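Side-chain contacts in lysyl-trna-dependent l-ysyl-phosphatidylgycerol synthase (PDB 4V36), which catalyses the transfer of lysine from lysyl-tRNA to the membrane lipid phosphatidylglycerol, a modification linked to bacterial resistance: residues E17-F22 against L51-K56; L31-F36 against Q192-A197; G58-V63 against M323-R328; I93-E98 against K179-G184. All coordinates share one frame; numbering follows the deposited sequence.

Overall arrangement
All four contacts reach one long mixed sheet. Interaction 1 packs helix 16-25 on strand 50-57, and interaction 2 joins the loop after that helix to the region leading into strand 196-200; their centres are about 13 Å apart, and Gln53 NE2 bonds Ser32 O across them at 3.3 Å. Interactions 3 and 4 have centres about 10 Å apart; interaction 3 uses strand 60-69 and interaction 4 its parallel neighbour 91-97, paired through Val63 N and Ile93 O at 2.6 Å. Interaction 4 comes closest to function, since its 179-184 segment holds Lys179 and Gly184 of the lysine amide pocket. In interaction 2, the His33 side chain lies about 10 Å from that ligand.

Interaction 1: E17-F22 against L51-K56; sequences EKLEAF and LIQFAK
Leu51 sets its CB against the ring of Phe22 and its CD2 methyl against Leu19, joining helix 16-25 to strand 50-57 in the acetyltransferase-like fold of this domain. The helix runs over the sheet near its edge; the axes of the short helix and strand segments pass 11.7 Å apart, with their directions 134° apart. Leu19 and Phe22, three residues apart, present neighbouring side chains to the strand, and Leu51 meets both. Phe22 brings CE2 to 3.6 Å from Leu51 CB, and its CZ lies almost as near the same carbon. Its CG swings anti to the backbone N (chi1 176°), which carries the ring out toward the strand. Leu19 comes from the other helical position, its chain about perpendicular to that of Leu51. The edge strand 41-44 supplies further cover: Phe42 touches both leucines, and Tyr44 meets the Phe22 ring edge-to-face. Gln53, two residues along from Leu51, brings its NE2 to 4.1 Å from Leu19 CD1, but that nitrogen is engaged by the carbonyl of Ser32. No hydrogen bond crosses between helix and strand, and the contact is mainly carbon on carbon: Leu19 CD1 rests on Leu51 CD2 at 3.6 Å.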
loop_
_atom_site.group_PDB
_atom_site.type_symbol
_atom_site.label_atom_id
_atom_site.label_comp_id
_atom_site.label_asym_id
_atom_site.label_seq_id
_atom_site.Cartn_x
_atom_site.Cartn_y
_atom_site.Cartn_z
ATOM N N GLU A 17 7.060 -18.712 3.861
ATOM C CA GLU A 17 7.125 -19.780 2.867
ATOM C C GLU A 17 5.738 -20.189 2.383
ATOM O O GLU A 17 5.511 -20.344 1.183
ATOM C CB GLU A 17 7.856 -20.998 3.434
ATOM C CG GLU A 17 7.952 -22.164 2.460
ATOM C CD GLU A 17 8.640 -23.373 3.060
ATOM O OE1 GLU A 17 9.060 -23.298 4.234
ATOM O OE2 GLU A 17 8.762 -24.399 2.358
ATOM N N LYS A 18 4.815 -20.366 3.323
ATOM C CA LYS A 18 3.450 -20.753 2.987
ATOM C C LYS A 18 2.741 -19.632 2.234
ATOM O O LYS A 18 1.975 -19.885 1.303
ATOM C CB LYS A 18 2.669 -21.122 4.250
ATOM C CG LYS A 18 1.279 -21.676 3.983
ATOM C CD LYS A 18 0.579 -22.061 5.276
ATOM C CE LYS A 18 -0.809 -22.622 5.007
ATOM N NZ LYS A 18 -1.507 -23.012 6.264
ATOM N N LEU A 19 3.007 -18.394 2.639
ATOM C CA LEU A 19 2.404 -17.231 1.999
ATOM C C LEU A 19 2.889 -17.067 0.562
ATOM O O LEU A 19 2.098 -16.795 -0.342
ATOM C CB LEU A 19 2.704 -15.961 2.798
ATOM C CG LEU A 19 2.202 -14.658 2.175
ATOM C CD1 LEU A 19 0.695 -14.687 2.016
ATOM C CD2 LEU A 19 2.632 -13.460 3.004
ATOM N N GLU A 20 4.194 -17.230 0.362
ATOM C CA GLU A 20 4.792 -17.095 -0.963
ATOM C C GLU A 20 4.231 -18.133 -1.925
ATOM O O GLU A 20 3.933 -17.827 -3.080
ATOM C CB GLU A 20 6.314 -17.223 -0.883
ATOM C CG GLU A 20 7.011 -17.123 -2.230
ATOM C CD GLU A 20 6.723 -15.812 -2.938
ATOM O OE1 GLU A 20 6.903 -14.746 -2.312
ATOM O OE2 GLU A 20 6.312 -15.848 -4.117
ATOM N N ALA A 21 4.090 -19.361 -1.441
ATOM C CA ALA A 21 3.541 -20.442 -2.248
ATOM C C ALA A 21 2.089 -20.159 -2.612
ATOM O O ALA A 21 1.674 -20.372 -3.749
ATOM C CB ALA A 21 3.658 -21.767 -1.511
ATOM N N PHE A 22 1.328 -19.668 -1.641
ATOM C CA PHE A 22 -0.091 -19.389 -1.834
ATOM C C PHE A 22 -0.327 -18.292 -2.868
ATOM O O PHE A 22 -1.170 -18.436 -3.753
ATOM C CB PHE A 22 -0.740 -18.994 -0.503
ATOM C CG PHE A 22 -2.188 -18.599 -0.623
ATOM C CD1 PHE A 22 -3.186 -19.559 -0.592
ATOM C CD2 PHE A 22 -2.550 -17.268 -0.760
ATOM C CE1 PHE A 22 -4.517 -19.200 -0.700
ATOM C CE2 PHE A 22 -3.879 -16.904 -0.872
ATOM C CZ PHE A 22 -4.863 -17.872 -0.841
ATOM N N LEU A 51 -7.358 -16.498 1.542
ATOM C CA LEU A 51 -6.591 -16.078 2.711
ATOM C C LEU A 51 -6.990 -14.696 3.222
ATOM O O LEU A 51 -7.144 -13.753 2.445
ATOM C CB LEU A 51 -5.096 -16.089 2.385
ATOM C CG LEU A 51 -4.167 -15.472 3.430
ATOM C CD1 LEU A 51 -4.201 -16.269 4.724
ATOM C CD2 LEU A 51 -2.750 -15.372 2.894
ATOM N N ILE A 52 -7.148 -14.584 4.536
ATOM C CA ILE A 52 -7.423 -13.303 5.174
ATOM C C ILE A 52 -6.281 -12.897 6.103
ATOM O O ILE A 52 -5.929 -13.631 7.028
ATOM C CB ILE A 52 -8.742 -13.337 5.972
ATOM C CG1 ILE A 52 -9.938 -13.260 5.023
ATOM C CG2 ILE A 52 -8.795 -12.191 6.971
ATOM C CD1 ILE A 52 -11.273 -13.177 5.733
ATOM N N GLN A 53 -5.700 -11.732 5.842
ATOM C CA GLN A 53 -4.655 -11.186 6.700
ATOM C C GLN A 53 -5.257 -10.152 7.645
ATOM O O GLN A 53 -6.070 -9.328 7.230
ATOM C CB GLN A 53 -3.538 -10.561 5.865
ATOM C CG GLN A 53 -2.980 -11.482 4.796
ATOM C CD GLN A 53 -1.861 -10.840 4.000
ATOM O OE1 GLN A 53 -1.238 -9.875 4.446
ATOM N NE2 GLN A 53 -1.602 -11.373 2.810
ATOM N N PHE A 54 -4.856 -10.191 8.911
ATOM C CA PHE A 54 -5.456 -9.312 9.905
ATOM C C PHE A 54 -4.543 -9.043 11.093
ATOM O O PHE A 54 -3.495 -9.672 11.246
ATOM C CB PHE A 54 -6.777 -9.907 10.403
ATOM C CG PHE A 54 -6.613 -11.192 11.167
ATOM C CD1 PHE A 54 -6.476 -12.398 10.499
ATOM C CD2 PHE A 54 -6.602 -11.194 12.552
ATOM C CE1 PHE A 54 -6.325 -13.582 11.199
ATOM C CE2 PHE A 54 -6.451 -12.373 13.257
ATOM C CZ PHE A 54 -6.314 -13.570 12.579
ATOM N N ALA A 55 -4.957 -8.101 11.933
ATOM C CA ALA A 55 -4.260 -7.803 13.175
ATOM C C ALA A 55 -5.269 -7.685 14.310
ATOM O O ALA A 55 -6.403 -7.257 14.097
ATOM C CB ALA A 55 -3.445 -6.529 13.045
ATOM N N LYS A 56 -4.857 -8.072 15.511
ATOM C CA LYS A 56 -5.750 -8.063 16.661
ATOM C C LYS A 56 -5.545 -6.818 17.516
ATOM O O LYS A 56 -4.419 -6.487 17.888
ATOM C CB LYS A 56 -5.543 -9.324 17.505
ATOM C CG LYS A 56 -6.465 -9.434 18.709
ATOM C CD LYS A 56 -6.237 -10.742 19.453
ATOM C CE LYS A 56 -7.095 -10.827 20.705
ATOM N NZ LYS A 56 -6.769 -9.741 21.671
#

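Interaction 2: L31-F36 against Q192-A197; sequences LSHLGF and QKAPIA
The short 3-10 turn at 33-36, in the loop between helix 16-25 and strand 41-44, meets the residues that lead from helix 188-191 into strand 196-200. This ties together parts of the chain more than 150 residues apart. His33 and Phe36 are the two side chains sent across, and Lys193 with Ala194 receives them. Phe36 N bonds back to His33 O at 3.2 Å, and this closed turn sets both rings on the side facing Lys193. Lys193 lays its aliphatic chain over one face of the Phe36 ring, with CE 3.9 Å from Phe36 CD1 and CD close to the same carbon. Bends at chi2 (-70°) and chi4 (-64°) fold the lysine chain, so that its methylenes follow the ring while the ammonium turns back to the carbonyl of Asp189. The imidazole meets the backbone end of the lysine: His33 NE2 approaches Lys193 CB at 3.7 Å and Ala194 CB at 4.0 Å. Met213 and Pro214 also touch it, and the ring of Tyr190 meets the imidazole with the planes inclined at about 50°. Leu19, Glu20 and Leu23 of helix 16-25 touch Phe36, which links this contact to that helix. What crosses is van der Waals packing by the carbon part of a lysine and by an alanine methyl. The two polar ends fare differently: the lysine ammonium is satisfied by Asp189 O, whereas His33 NE2 is buried against carbon with no polar partner in the model.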
loop_
_atom_site.group_PDB
_atom_site.type_symbol
_atom_site.label_atom_id
_atom_site.label_comp_id
_atom_site.label_asym_id
_atom_site.label_seq_id
_atom_site.Cartn_x
_atom_site.Cartn_y
_atom_site.Cartn_z
ATOM N N LEU A 31 -2.678 -5.555 -1.448
ATOM C CA LEU A 31 -2.111 -5.501 -0.106
ATOM C C LEU A 31 -1.557 -6.851 0.340
ATOM O O LEU A 31 -1.170 -7.020 1.497
ATOM C CB LEU A 31 -3.168 -5.017 0.888
ATOM C CG LEU A 31 -3.853 -3.694 0.536
ATOM C CD1 LEU A 31 -5.059 -3.457 1.433
ATOM C CD2 LEU A 31 -2.873 -2.535 0.637
ATOM N N SER A 32 -1.517 -7.806 -0.582
ATOM C CA SER A 32 -1.084 -9.166 -0.267
ATOM C C SER A 32 0.391 -9.238 0.116
ATOM O O SER A 32 0.771 -9.994 1.012
ATOM C CB SER A 32 -1.353 -10.095 -1.453
ATOM O OG SER A 32 -2.731 -10.134 -1.771
ATOM N N HIS A 33 1.217 -8.449 -0.563
ATOM C CA HIS A 33 2.660 -8.484 -0.348
ATOM C C HIS A 33 3.042 -7.996 1.047
ATOM O O HIS A 33 4.110 -8.329 1.559
ATOM C CB HIS A 33 3.377 -7.649 -1.410
ATOM C CG HIS A 33 4.862 -7.848 -1.433
ATOM N ND1 HIS A 33 5.749 -6.902 -0.966
ATOM C CD2 HIS A 33 5.614 -8.889 -1.863
ATOM C CE1 HIS A 33 6.983 -7.349 -1.111
ATOM N NE2 HIS A 33 6.930 -8.553 -1.653
ATOM N N LEU A 34 2.162 -7.213 1.664
ATOM C CA LEU A 34 2.423 -6.668 2.993
ATOM C C LEU A 34 2.433 -7.749 4.072
ATOM O O LEU A 34 2.810 -7.491 5.216
ATOM C CB LEU A 34 1.388 -5.597 3.340
ATOM C CG LEU A 34 1.510 -4.303 2.533
ATOM C CD1 LEU A 34 0.421 -3.321 2.921
ATOM C CD2 LEU A 34 2.887 -3.691 2.727
ATOM N N GLY A 35 2.021 -8.957 3.704
ATOM C CA GLY A 35 2.038 -10.079 4.625
ATOM C C GLY A 35 3.443 -10.554 4.947
ATOM O O GLY A 35 3.649 -11.308 5.897
ATOM N N PHE A 36 4.417 -10.108 4.158
ATOM C CA PHE A 36 5.806 -10.499 4.372
ATOM C C PHE A 36 6.477 -9.639 5.439
ATOM O O PHE A 36 7.656 -9.821 5.742
ATOM C CB PHE A 36 6.595 -10.418 3.063
ATOM C CG PHE A 36 6.176 -11.435 2.039
ATOM C CD1 PHE A 36 6.469 -12.777 2.218
ATOM C CD2 PHE A 36 5.497 -11.048 0.896
ATOM C CE1 PHE A 36 6.087 -13.716 1.278
ATOM C CE2 PHE A 36 5.113 -11.982 -0.048
ATOM C CZ PHE A 36 5.409 -13.317 0.143
ATOM N N GLN A 192 14.034 -8.542 0.693
ATOM C CA GLN A 192 14.562 -9.608 -0.155
ATOM C C GLN A 192 13.476 -10.229 -1.031
ATOM O O GLN A 192 13.765 -11.041 -1.908
ATOM C CB GLN A 192 15.219 -10.700 0.697
ATOM C CG GLN A 192 16.433 -10.247 1.495
ATOM C CD GLN A 192 17.680 -10.092 0.645
ATOM O OE1 GLN A 192 17.680 -10.395 -0.547
ATOM N NE2 GLN A 192 18.757 -9.620 1.261
ATOM N N LYS A 193 12.228 -9.838 -0.791
ATOM C CA LYS A 193 11.085 -10.475 -1.437
ATOM C C LYS A 193 10.698 -9.835 -2.770
ATOM O O LYS A 193 9.789 -10.313 -3.450
ATOM C CB LYS A 193 9.877 -10.453 -0.498
ATOM C CG LYS A 193 10.071 -11.226 0.795
ATOM C CD LYS A 193 10.121 -12.720 0.540
ATOM C CE LYS A 193 10.253 -13.497 1.840
ATOM N NZ LYS A 193 11.534 -13.203 2.541
ATOM N N ALA A 194 11.382 -8.761 -3.147
ATOM C CA ALA A 194 10.995 -8.006 -4.335
ATOM C C ALA A 194 12.170 -7.224 -4.915
ATOM O O ALA A 194 13.137 -6.942 -4.207
ATOM C CB ALA A 194 9.843 -7.062 -3.998
ATOM N N PRO A 195 12.095 -6.880 -6.213
ATOM C CA PRO A 195 13.133 -6.041 -6.823
ATOM C C PRO A 195 13.228 -4.675 -6.156
ATOM O O PRO A 195 12.228 -4.167 -5.644
ATOM C CB PRO A 195 12.665 -5.902 -8.275
ATOM C CG PRO A 195 11.811 -7.093 -8.512
ATOM C CD PRO A 195 11.119 -7.355 -7.209
ATOM N N ILE A 196 14.421 -4.090 -6.160
ATOM C CA ILE A 196 14.614 -2.761 -5.598
ATOM C C ILE A 196 15.165 -1.810 -6.649
ATOM O O ILE A 196 16.222 -2.055 -7.230
ATOM C CB ILE A 196 15.564 -2.785 -4.386
ATOM C CG1 ILE A 196 14.943 -3.584 -3.240
ATOM C CG2 ILE A 196 15.877 -1.370 -3.928
ATOM C CD1 ILE A 196 15.812 -3.650 -2.006
ATOM N N ALA A 197 14.436 -0.727 -6.894
ATOM C CA ALA A 197 14.868 0.289 -7.845
ATOM C C ALA A 197 15.628 1.390 -7.122
ATOM O O ALA A 197 15.173 1.892 -6.097
ATOM C CB ALA A 197 13.676 0.863 -8.590
#

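Interaction 3: G58-V63 against M323-R328; sequences GQRLVV and MILVTR
With CG turned anti to its carbonyl carbon (chi1 -56°) and the chain extended as far as NE, Arg60 reaches from strand 60-69 to helix 319-330 and ends beside Leu325. Leu325 meets it at about a right angle, its own CG also anti to the carbonyl carbon and its CD1 methyl thrust at the arginine. That methyl lies 3.4 Å from Arg60 NH1 and 3.8 Å from Arg60 CD, nestling against both the methylene chain and the guanidinium. Two residues along the strand, Val62 makes the deeper half of the contact. Its CG1 stands 4.1 Å from Val326 CG2, a looser meeting of two branched side chains. Tyr95 of the neighbouring strand 91-97 touches both valines, so the helix packs on more than one strand of the central sheet. On the helix, Met323 O accepts from Thr327 N and, at 2.7 Å, from Thr327 OG1, the two arriving from opposite faces of its carbonyl plane. No hydrogen bond joins strand and helix here. Their union rests on dispersion, with the valines buried and the arginine partly exposed at the margin, so that its charged end need not be buried to lie against a leucine.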
loop_
_atom_site.group_PDB
_atom_site.type_symbol
_atom_site.label_atom_id
_atom_site.label_comp_id
_atom_site.label_asym_id
_atom_site.label_seq_id
_atom_site.Cartn_x
_atom_site.Cartn_y
_atom_site.Cartn_z
ATOM N N GLY A 58 -7.257 -5.591 20.926
ATOM C CA GLY A 58 -8.186 -5.837 22.013
ATOM C C GLY A 58 -9.187 -6.910 21.633
ATOM O O GLY A 58 -8.810 -8.037 21.314
ATOM N N GLN A 59 -10.466 -6.555 21.658
ATOM C CA GLN A 59 -11.519 -7.481 21.257
ATOM C C GLN A 59 -11.979 -7.188 19.833
ATOM O O GLN A 59 -13.094 -7.537 19.448
ATOM C CB GLN A 59 -12.706 -7.404 22.221
ATOM C CG GLN A 59 -12.416 -7.916 23.626
ATOM C CD GLN A 59 -11.615 -6.934 24.462
ATOM O OE1 GLN A 59 -11.788 -5.720 24.350
ATOM N NE2 GLN A 59 -10.727 -7.456 25.300
ATOM N N ARG A 60 -11.115 -6.544 19.054
ATOM C CA ARG A 60 -11.459 -6.167 17.686
ATOM C C ARG A 60 -10.373 -6.573 16.692
ATOM O O ARG A 60 -9.193 -6.295 16.897
ATOM C CB ARG A 60 -11.715 -4.660 17.596
ATOM C CG ARG A 60 -12.790 -4.167 18.555
ATOM C CD ARG A 60 -13.072 -2.685 18.385
ATOM N NE ARG A 60 -13.973 -2.192 19.423
ATOM C CZ ARG A 60 -14.523 -0.982 19.424
ATOM N NH1 ARG A 60 -14.270 -0.134 18.435
ATOM N NH2 ARG A 60 -15.329 -0.621 20.412
ATOM N N LEU A 61 -10.786 -7.234 15.613
ATOM C CA LEU A 61 -9.862 -7.678 14.575
ATOM C C LEU A 61 -9.944 -6.780 13.343
ATOM O O LEU A 61 -11.033 -6.512 12.836
ATOM C CB LEU A 61 -10.154 -9.128 14.181
ATOM C CG LEU A 61 -10.145 -10.186 15.287
ATOM C CD1 LEU A 61 -10.611 -11.525 14.740
ATOM C CD2 LEU A 61 -8.763 -10.316 15.903
ATOM N N VAL A 62 -8.793 -6.317 12.865
ATOM C CA VAL A 62 -8.750 -5.469 11.679
ATOM C C VAL A 62 -8.148 -6.210 10.488
ATOM O O VAL A 62 -6.962 -6.535 10.485
ATOM C CB VAL A 62 -7.939 -4.182 11.928
ATOM C CG1 VAL A 62 -8.002 -3.273 10.708
ATOM C CG2 VAL A 62 -8.458 -3.460 13.162
ATOM N N VAL A 63 -8.975 -6.472 9.481
ATOM C CA VAL A 63 -8.529 -7.157 8.272
ATOM C C VAL A 63 -7.954 -6.165 7.265
ATOM O O VAL A 63 -8.523 -5.097 7.042
ATOM C CB VAL A 63 -9.683 -7.941 7.614
ATOM C CG1 VAL A 63 -9.219 -8.615 6.331
ATOM C CG2 VAL A 63 -10.249 -8.966 8.583
ATOM N N MET A 323 -11.699 4.419 13.190
ATOM C CA MET A 323 -10.636 5.072 12.435
ATOM C C MET A 323 -9.397 5.309 13.294
ATOM O O MET A 323 -8.270 5.172 12.819
ATOM C CB MET A 323 -11.131 6.398 11.857
ATOM C CG MET A 323 -12.135 6.252 10.730
ATOM S SD MET A 323 -11.404 5.498 9.265
ATOM C CE MET A 323 -10.094 6.663 8.897
ATOM N N ILE A 324 -9.612 5.662 14.556
ATOM C CA ILE A 324 -8.514 5.896 15.489
ATOM C C ILE A 324 -7.742 4.608 15.770
ATOM O O ILE A 324 -6.509 4.602 15.775
ATOM C CB ILE A 324 -9.025 6.491 16.818
ATOM C CG1 ILE A 324 -9.471 7.937 16.610
ATOM C CG2 ILE A 324 -7.945 6.438 17.886
ATOM C CD1 ILE A 324 -8.351 8.859 16.174
ATOM N N LEU A 325 -8.472 3.520 15.994
ATOM C CA LEU A 325 -7.860 2.224 16.264
ATOM C C LEU A 325 -6.984 1.767 15.101
ATOM O O LEU A 325 -5.886 1.249 15.304
ATOM C CB LEU A 325 -8.933 1.174 16.555
ATOM C CG LEU A 325 -9.857 1.448 17.743
ATOM C CD1 LEU A 325 -10.933 0.379 17.843
ATOM C CD2 LEU A 325 -9.063 1.534 19.039
ATOM N N VAL A 326 -7.480 1.967 13.883
ATOM C CA VAL A 326 -6.741 1.598 12.682
ATOM C C VAL A 326 -5.527 2.503 12.496
ATOM O O VAL A 326 -4.444 2.039 12.139
ATOM C CB VAL A 326 -7.638 1.665 11.427
ATOM C CG1 VAL A 326 -6.823 1.412 10.167
ATOM C CG2 VAL A 326 -8.775 0.663 11.538
ATOM N N THR A 327 -5.713 3.795 12.748
ATOM C CA THR A 327 -4.626 4.762 12.646
ATOM C C THR A 327 -3.485 4.412 13.597
ATOM O O THR A 327 -2.315 4.440 13.213
ATOM C CB THR A 327 -5.115 6.193 12.944
ATOM O OG1 THR A 327 -6.110 6.569 11.984
ATOM C CG2 THR A 327 -3.962 7.179 12.879
ATOM N N ARG A 328 -3.829 4.068 14.834
ATOM C CA ARG A 328 -2.824 3.682 15.819
ATOM C C ARG A 328 -2.185 2.345 15.457
ATOM O O ARG A 328 -1.015 2.110 15.753
ATOM C CB ARG A 328 -3.436 3.612 17.220
ATOM C CG ARG A 328 -3.712 4.972 17.834
ATOM C CD ARG A 328 -4.355 4.852 19.208
ATOM N NE ARG A 328 -3.499 4.168 20.173
ATOM C CZ ARG A 328 -2.603 4.777 20.943
ATOM N NH1 ARG A 328 -2.437 6.090 20.859
ATOM N NH2 ARG A 328 -1.870 4.074 21.795
#

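Interaction 4: I93-E98 against K179-G184; sequences IFYQIE and KGFSLG. With LYN (2,6-diamino-hexanoic acid amide), chain C.
A single water bridges the two segments where no direct hydrogen bond joins them: it lies 2.7 Å from Tyr95 OH and 2.7 Å from Ser182 OG, in the plane of the tyrosine ring at its edge. Beside this bridge the side chains touch through carbon. Ser182 CB comes up at the edge of the Tyr95 ring, 3.6 Å from Tyr95 CE2. Next to it Phe181 turns its own ring edge to the tyrosine, with Phe181 CE2 3.9 Å from Tyr95 CD2. Tyr95 reaches them because its CG is anti to the backbone N (chi1 176°), while Gln96 CG lies over one face of its ring, offset toward the rim. Phe181 and Ser182 are the middle residues of a type II' beta turn from Gly180 to Leu183, closed by Leu183 N to Gly180 O at 3.0 Å. The turn is also held from outside, by Asp39 at Phe181 N and by Lys40 at Phe181 O. The ends of the same loop handle the ligand. Gly184 O accepts a hydrogen bond from the amide nitrogen NT of the lysine amide at 2.8 Å, and Lys179 NZ stands 3.1 Å from the ligand's NZ. On the strand side, Gln96 and Ile97 both face Tyr310, a G1 beta bulge in strand 91-97. A sheet strand with a bulge thus backs the loop of the lysine amide pocket, within a domain of the acetyltransferase clan.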
loop_
_atom_site.group_PDB
_atom_site.type_symbol
_atom_site.label_atom_id
_atom_site.label_comp_id
_atom_site.label_asym_id
_atom_site.label_seq_id
_atom_site.Cartn_x
_atom_site.Cartn_y
_atom_site.Cartn_z
ATOM N N ILE A 93 -13.293 -5.740 11.638
ATOM C CA ILE A 93 -13.233 -4.563 10.782
ATOM C C ILE A 93 -12.430 -4.870 9.519
ATOM O O ILE A 93 -11.388 -5.521 9.584
ATOM C CB ILE A 93 -12.597 -3.368 11.520
ATOM C CG1 ILE A 93 -13.274 -3.156 12.876
ATOM C CG2 ILE A 93 -12.674 -2.109 10.674
ATOM C CD1 ILE A 93 -12.529 -2.208 13.792
ATOM N N PHE A 94 -12.924 -4.414 8.373
ATOM C CA PHE A 94 -12.213 -4.595 7.113
ATOM C C PHE A 94 -11.673 -3.259 6.612
ATOM O O PHE A 94 -12.424 -2.299 6.439
ATOM C CB PHE A 94 -13.126 -5.232 6.062
ATOM C CG PHE A 94 -13.572 -6.626 6.412
ATOM C CD1 PHE A 94 -14.716 -6.835 7.164
ATOM C CD2 PHE A 94 -12.842 -7.725 5.992
ATOM C CE1 PHE A 94 -15.125 -8.115 7.488
ATOM C CE2 PHE A 94 -13.246 -9.008 6.313
ATOM C CZ PHE A 94 -14.390 -9.202 7.064
ATOM N N TYR A 95 -10.367 -3.205 6.373
ATOM C CA TYR A 95 -9.710 -1.958 6.005
ATOM C C TYR A 95 -9.185 -1.975 4.571
ATOM O O TYR A 95 -8.467 -2.890 4.172
ATOM C CB TYR A 95 -8.572 -1.665 6.983
ATOM C CG TYR A 95 -7.768 -0.434 6.644
ATOM C CD1 TYR A 95 -8.333 0.832 6.716
ATOM C CD2 TYR A 95 -6.437 -0.537 6.264
ATOM C CE1 TYR A 95 -7.596 1.961 6.409
ATOM C CE2 TYR A 95 -5.693 0.585 5.958
ATOM C CZ TYR A 95 -6.276 1.832 6.031
ATOM O OH TYR A 95 -5.536 2.949 5.723
ATOM N N GLN A 96 -9.553 -0.944 3.812
ATOM C CA GLN A 96 -9.162 -0.784 2.410
ATOM C C GLN A 96 -9.631 -1.930 1.517
ATOM O O GLN A 96 -8.825 -2.585 0.856
ATOM C CB GLN A 96 -7.644 -0.621 2.281
ATOM C CG GLN A 96 -7.122 0.724 2.757
ATOM C CD GLN A 96 -5.735 1.032 2.229
ATOM O OE1 GLN A 96 -5.333 0.530 1.180
ATOM N NE2 GLN A 96 -4.996 1.860 2.957
ATOM N N ILE A 97 -10.939 -2.161 1.496
ATOM C CA ILE A 97 -11.534 -3.085 0.539
ATOM C C ILE A 97 -11.983 -2.298 -0.685
ATOM O O ILE A 97 -11.977 -1.067 -0.670
ATOM C CB ILE A 97 -12.732 -3.847 1.132
ATOM C CG1 ILE A 97 -13.923 -2.906 1.327
ATOM C CG2 ILE A 97 -12.340 -4.519 2.440
ATOM C CD1 ILE A 97 -15.181 -3.600 1.794
ATOM N N GLU A 98 -12.374 -3.003 -1.741
ATOM C CA GLU A 98 -12.794 -2.343 -2.970
ATOM C C GLU A 98 -14.298 -2.481 -3.187
ATOM O O GLU A 98 -14.941 -3.351 -2.598
ATOM C CB GLU A 98 -12.023 -2.905 -4.165
ATOM C CG GLU A 98 -10.517 -2.713 -4.059
ATOM C CD GLU A 98 -9.772 -3.198 -5.286
ATOM O OE1 GLU A 98 -10.426 -3.458 -6.317
ATOM O OE2 GLU A 98 -8.531 -3.319 -5.218
ATOM N N LYS A 179 6.150 3.038 10.370
ATOM C CA LYS A 179 4.747 2.659 10.466
ATOM C C LYS A 179 4.587 1.242 9.930
ATOM O O LYS A 179 5.503 0.706 9.308
ATOM C CB LYS A 179 3.863 3.640 9.695
ATOM C CG LYS A 179 3.877 5.054 10.255
ATOM C CD LYS A 179 3.043 5.998 9.406
ATOM C CE LYS A 179 3.016 7.398 10.003
ATOM N NZ LYS A 179 4.382 7.967 10.159
ATOM N N GLY A 180 3.430 0.631 10.167
ATOM C CA GLY A 180 3.230 -0.750 9.768
ATOM C C GLY A 180 1.826 -1.097 9.317
ATOM O O GLY A 180 1.075 -0.234 8.855
ATOM N N PHE A 181 1.487 -2.377 9.449
ATOM C CA PHE A 181 0.191 -2.925 9.050
ATOM C C PHE A 181 -0.102 -2.705 7.566
ATOM O O PHE A 181 0.127 -3.594 6.746
ATOM C CB PHE A 181 -0.935 -2.329 9.902
ATOM C CG PHE A 181 -2.281 -2.938 9.632
ATOM C CD1 PHE A 181 -2.535 -4.259 9.963
ATOM C CD2 PHE A 181 -3.291 -2.191 9.050
ATOM C CE1 PHE A 181 -3.772 -4.825 9.714
ATOM C CE2 PHE A 181 -4.530 -2.751 8.798
ATOM C CZ PHE A 181 -4.771 -4.070 9.131
ATOM N N SER A 182 -0.606 -1.522 7.228
ATOM C CA SER A 182 -0.978 -1.214 5.850
ATOM C C SER A 182 0.141 -0.499 5.105
ATOM O O SER A 182 0.031 -0.236 3.906
ATOM C CB SER A 182 -2.245 -0.360 5.818
ATOM O OG SER A 182 -2.032 0.874 6.479
ATOM N N LEU A 183 1.211 -0.176 5.821
ATOM C CA LEU A 183 2.376 0.460 5.219
ATOM C C LEU A 183 3.609 -0.404 5.434
ATOM O O LEU A 183 3.683 -1.164 6.398
ATOM C CB LEU A 183 2.601 1.857 5.804
ATOM C CG LEU A 183 1.480 2.882 5.609
ATOM C CD1 LEU A 183 1.793 4.174 6.348
ATOM C CD2 LEU A 183 1.249 3.155 4.134
ATOM N N GLY A 184 4.575 -0.289 4.532
ATOM C CA GLY A 184 5.804 -1.047 4.659
ATOM C C GLY A 184 6.842 -0.320 5.485
ATOM O O GLY A 184 6.745 0.888 5.709
HETATM N N LYN C . 8.130 4.999 2.413
HETATM C CA LYN C . 7.505 4.369 3.562
HETATM C CB LYN C . 7.233 5.419 4.636
HETATM C CG LYN C . 6.508 4.836 5.843
HETATM C CD LYN C . 6.871 5.589 7.118
HETATM C CE LYN C . 6.460 7.055 7.044
HETATM N NZ LYN C . 6.868 7.752 8.293
HETATM C C LYN C . 6.221 3.708 3.148
HETATM O O LYN C . 5.467 4.289 2.383
HETATM N NT LYN C . 5.941 2.493 3.618
HETATM O O HOH W 1 -2.945 2.946 5.077
#